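Local coordinates for 6-carboxyhexanoate--coa ligase (Bacillus subtilis, PDB 5FLG), which is a 6-carboxyhexanoate--CoA ligase, also called pimeloyl-CoA synthase, an enzyme modelled here with phosphoaminophosphonic acid-adenylate ester, pimelic acid and magnesium, at residues A179-R184 with Q248-E253. Sequence-based numbering, arbitrary orientation.
Sequences ASKVSR and QPILIE
Ser180 opens the contact with its CB, 3.8 Å from CD1 of Ile252, where helix 170-184 packs on strand 250-252, the middle strand of a three-stranded parallel sheet between strands 74-76 and 150-151. The short axes come within 9.3 Å and run at 124°, so this is an alpha-on-beta layer with the helix set obliquely across the strand. The Ser180 hydroxyl itself turns back to the carbonyl of Leu176, one turn earlier, and also bonds the backbone N of Leu79.

Lys181 carries the principal link. With CG anti to the backbone N (chi1 164°) and every later torsion extended, its chain crosses Ile250 at a slant, CD lying 3.7 Å from CG1, and delivers the ammonium to the first residue beyond helix 238-247. There NZ donates to the carbonyl O of Gln248 at 2.6 Å, in the carbonyl plane on a lone pair, with a C=O...N angle of 140°. The carbonyls of Ser148 and Leu245 accept from the same nitrogen; three backbone oxygens thus grip a buried amine, and the Lys181 side chain lies about 9 Å from the bound phosphoaminophosphonic acid-adenylate ester.

Arg184 ends the interface at its partly exposed border. Its chain bends at chi2, the Arg184 side chain crosses that of Gln248 at about a right angle, and its NH1 lies 3.9 Å from CD1 of Ile250.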
ATOM      1  N   ALA A 179      -8.511 -21.083  -7.161  1.00 26.28           N
ATOM      2  CA  ALA A 179      -9.325 -21.901  -7.977  1.00 27.75           C
ATOM      3  C   ALA A 179     -10.527 -22.423  -7.227  1.00 30.77           C
ATOM      4  O   ALA A 179     -11.589 -22.538  -7.814  1.00 28.72           O
ATOM      5  CB  ALA A 179      -8.565 -23.036  -8.599  1.00 26.58           C
ATOM      6  N   SER A 180     -10.344 -22.797  -5.965  1.00 26.59           N
ATOM      7  CA  SER A 180     -11.470 -23.235  -5.162  1.00 30.90           C
ATOM      8  C   SER A 180     -12.511 -22.134  -4.919  1.00 31.09           C
ATOM      9  O   SER A 180     -13.726 -22.360  -5.008  1.00 29.66           O
ATOM     10  CB  SER A 180     -10.966 -23.809  -3.841  1.00 29.69           C
ATOM     11  OG  SER A 180     -10.143 -24.912  -4.101  1.00 26.26           O
ATOM     12  N   LYS A 181     -12.050 -20.944  -4.576  1.00 26.27           N
ATOM     13  CA  LYS A 181     -12.982 -19.843  -4.443  1.00 30.30           C
ATOM     14  C   LYS A 181     -13.718 -19.586  -5.753  1.00 32.57           C
ATOM     15  O   LYS A 181     -14.946 -19.468  -5.770  1.00 29.53           O
ATOM     16  CB  LYS A 181     -12.288 -18.558  -4.024  1.00 29.49           C
ATOM     17  CG  LYS A 181     -13.174 -17.350  -4.253  1.00 29.84           C
ATOM     18  CD  LYS A 181     -12.754 -16.133  -3.457  1.00 28.33           C
ATOM     19  CE  LYS A 181     -13.487 -14.921  -3.981  1.00 28.91           C
ATOM     20  NZ  LYS A 181     -13.256 -13.705  -3.173  1.00 30.71           N
ATOM     21  N   VAL A 182     -12.968 -19.548  -6.853  1.00 33.04           N
ATOM     22  CA  VAL A 182     -13.538 -19.206  -8.127  1.00 33.17           C
ATOM     23  C   VAL A 182     -14.545 -20.274  -8.559  1.00 34.39           C
ATOM     24  O   VAL A 182     -15.627 -19.956  -9.032  1.00 33.09           O
ATOM     25  CB  VAL A 182     -12.445 -19.005  -9.176  1.00 29.23           C
ATOM     26  CG1 VAL A 182     -13.042 -18.897 -10.568  1.00 29.35           C
ATOM     27  CG2 VAL A 182     -11.656 -17.742  -8.862  1.00 30.24           C
ATOM     28  N   SER A 183     -14.181 -21.539  -8.402  1.00 31.28           N
ATOM     29  CA  SER A 183     -15.019 -22.623  -8.897  1.00 33.96           C
ATOM     30  C   SER A 183     -16.364 -22.724  -8.172  1.00 34.90           C
ATOM     31  O   SER A 183     -17.333 -23.259  -8.712  1.00 36.36           O
ATOM     32  CB  SER A 183     -14.286 -23.922  -8.758  1.00 30.87           C
ATOM     33  OG  SER A 183     -15.001 -24.973  -9.361  1.00 29.88           O
ATOM     34  N   ARG A 184     -16.351 -22.351  -6.898  1.00 35.01           N
ATOM     35  CA  ARG A 184     -17.549 -22.287  -6.078  1.00 41.22           C
ATOM     36  C   ARG A 184     -18.608 -21.341  -6.687  1.00 37.92           C
ATOM     37  O   ARG A 184     -19.801 -21.499  -6.485  1.00 35.14           O
ATOM     38  CB  ARG A 184     -17.142 -21.787  -4.700  1.00 39.64           C
ATOM     39  CG  ARG A 184     -18.274 -21.697  -3.698  1.00 47.89           C
ATOM     40  CD  ARG A 184     -17.823 -22.207  -2.335  1.00 51.18           C
ATOM     41  NE  ARG A 184     -18.859 -22.040  -1.319  1.00 55.36           N
ATOM     42  CZ  ARG A 184     -19.294 -20.856  -0.916  1.00 51.48           C
ATOM     43  NH1 ARG A 184     -18.795 -19.757  -1.464  1.00 52.88           N
ATOM     44  NH2 ARG A 184     -20.243 -20.772  -0.001  1.00 55.78           N
ATOM     45  N   GLN A 248     -15.712 -11.420  -1.632  1.00 37.53           N
ATOM     46  CA  GLN A 248     -16.260 -12.481  -0.796  1.00 40.65           C
ATOM     47  C   GLN A 248     -15.135 -13.266  -0.092  1.00 35.72           C
ATOM     48  O   GLN A 248     -14.244 -13.776  -0.743  1.00 36.07           O
ATOM     49  CB  GLN A 248     -17.096 -13.405  -1.654  1.00 43.71           C
ATOM     50  CG  GLN A 248     -17.869 -14.462  -0.890  1.00 52.60           C
ATOM     51  CD  GLN A 248     -17.998 -15.747  -1.700  1.00 57.52           C
ATOM     52  OE1 GLN A 248     -17.108 -16.084  -2.493  1.00 54.16           O
ATOM     53  NE2 GLN A 248     -19.108 -16.460  -1.519  1.00 65.37           N
ATOM     54  N   PRO A 249     -15.129 -13.266   1.243  1.00 31.83           N
ATOM     55  CA  PRO A 249     -13.955 -13.812   1.914  1.00 32.97           C
ATOM     56  C   PRO A 249     -14.047 -15.314   2.116  1.00 31.36           C
ATOM     57  O   PRO A 249     -15.073 -15.834   2.537  1.00 35.03           O
ATOM     58  CB  PRO A 249     -13.912 -13.067   3.251  1.00 35.65           C
ATOM     59  CG  PRO A 249     -15.280 -12.531   3.467  1.00 35.55           C
ATOM     60  CD  PRO A 249     -15.968 -12.445   2.137  1.00 32.96           C
ATOM     61  N   ILE A 250     -12.978 -16.008   1.760  1.00 29.54           N
ATOM     62  CA  ILE A 250     -12.945 -17.438   1.737  1.00 29.60           C
ATOM     63  C   ILE A 250     -11.674 -17.907   2.452  1.00 32.56           C
ATOM     64  O   ILE A 250     -10.584 -17.409   2.183  1.00 28.57           O
ATOM     65  CB  ILE A 250     -12.924 -17.935   0.301  1.00 31.28           C
ATOM     66  CG1 ILE A 250     -14.270 -17.614  -0.392  1.00 37.99           C
ATOM     67  CG2 ILE A 250     -12.702 -19.426   0.268  1.00 29.49           C
ATOM     68  CD1 ILE A 250     -15.351 -18.619  -0.079  1.00 35.54           C
ATOM     69  N   LEU A 251     -11.832 -18.842   3.372  1.00 30.75           N
ATOM     70  CA  LEU A 251     -10.695 -19.613   3.878  1.00 33.19           C
ATOM     71  C   LEU A 251     -10.821 -21.053   3.446  1.00 30.06           C
ATOM     72  O   LEU A 251     -11.916 -21.615   3.456  1.00 29.80           O
ATOM     73  CB  LEU A 251     -10.636 -19.563   5.394  1.00 30.90           C
ATOM     74  CG  LEU A 251     -10.214 -18.237   5.994  1.00 33.49           C
ATOM     75  CD1 LEU A 251     -10.312 -18.294   7.518  1.00 37.30           C
ATOM     76  CD2 LEU A 251      -8.811 -17.841   5.563  1.00 34.24           C
ATOM     77  N   ILE A 252      -9.710 -21.644   3.027  1.00 26.21           N
ATOM     78  CA  ILE A 252      -9.694 -23.045   2.690  1.00 25.42           C
ATOM     79  C   ILE A 252      -9.352 -23.862   3.956  1.00 29.68           C
ATOM     80  O   ILE A 252      -8.389 -23.577   4.660  1.00 33.58           O
ATOM     81  CB  ILE A 252      -8.665 -23.336   1.610  1.00 28.98           C
ATOM     82  CG1 ILE A 252      -8.887 -22.435   0.409  1.00 29.43           C
ATOM     83  CG2 ILE A 252      -8.707 -24.798   1.242  1.00 29.68           C
ATOM     84  CD1 ILE A 252     -10.222 -22.653  -0.276  1.00 29.32           C
ATOM     85  N   GLU A 253     -10.134 -24.887   4.240  1.00 35.18           N
ATOM     86  CA  GLU A 253      -9.784 -25.822   5.288  1.00 35.73           C
ATOM     87  C   GLU A 253     -10.094 -27.198   4.790  1.00 39.79           C
ATOM     88  O   GLU A 253     -11.254 -27.531   4.525  1.00 34.46           O
ATOM     89  CB  GLU A 253     -10.557 -25.558   6.573  1.00 42.55           C
ATOM     90  CG  GLU A 253      -9.996 -26.354   7.742  1.00 54.63           C
ATOM     91  CD  GLU A 253     -10.966 -26.516   8.898  1.00 63.94           C
ATOM     92  OE1 GLU A 253     -11.659 -25.531   9.251  1.00 66.54           O
ATOM     93  OE2 GLU A 253     -10.978 -27.624   9.490  1.00 72.28           O
TER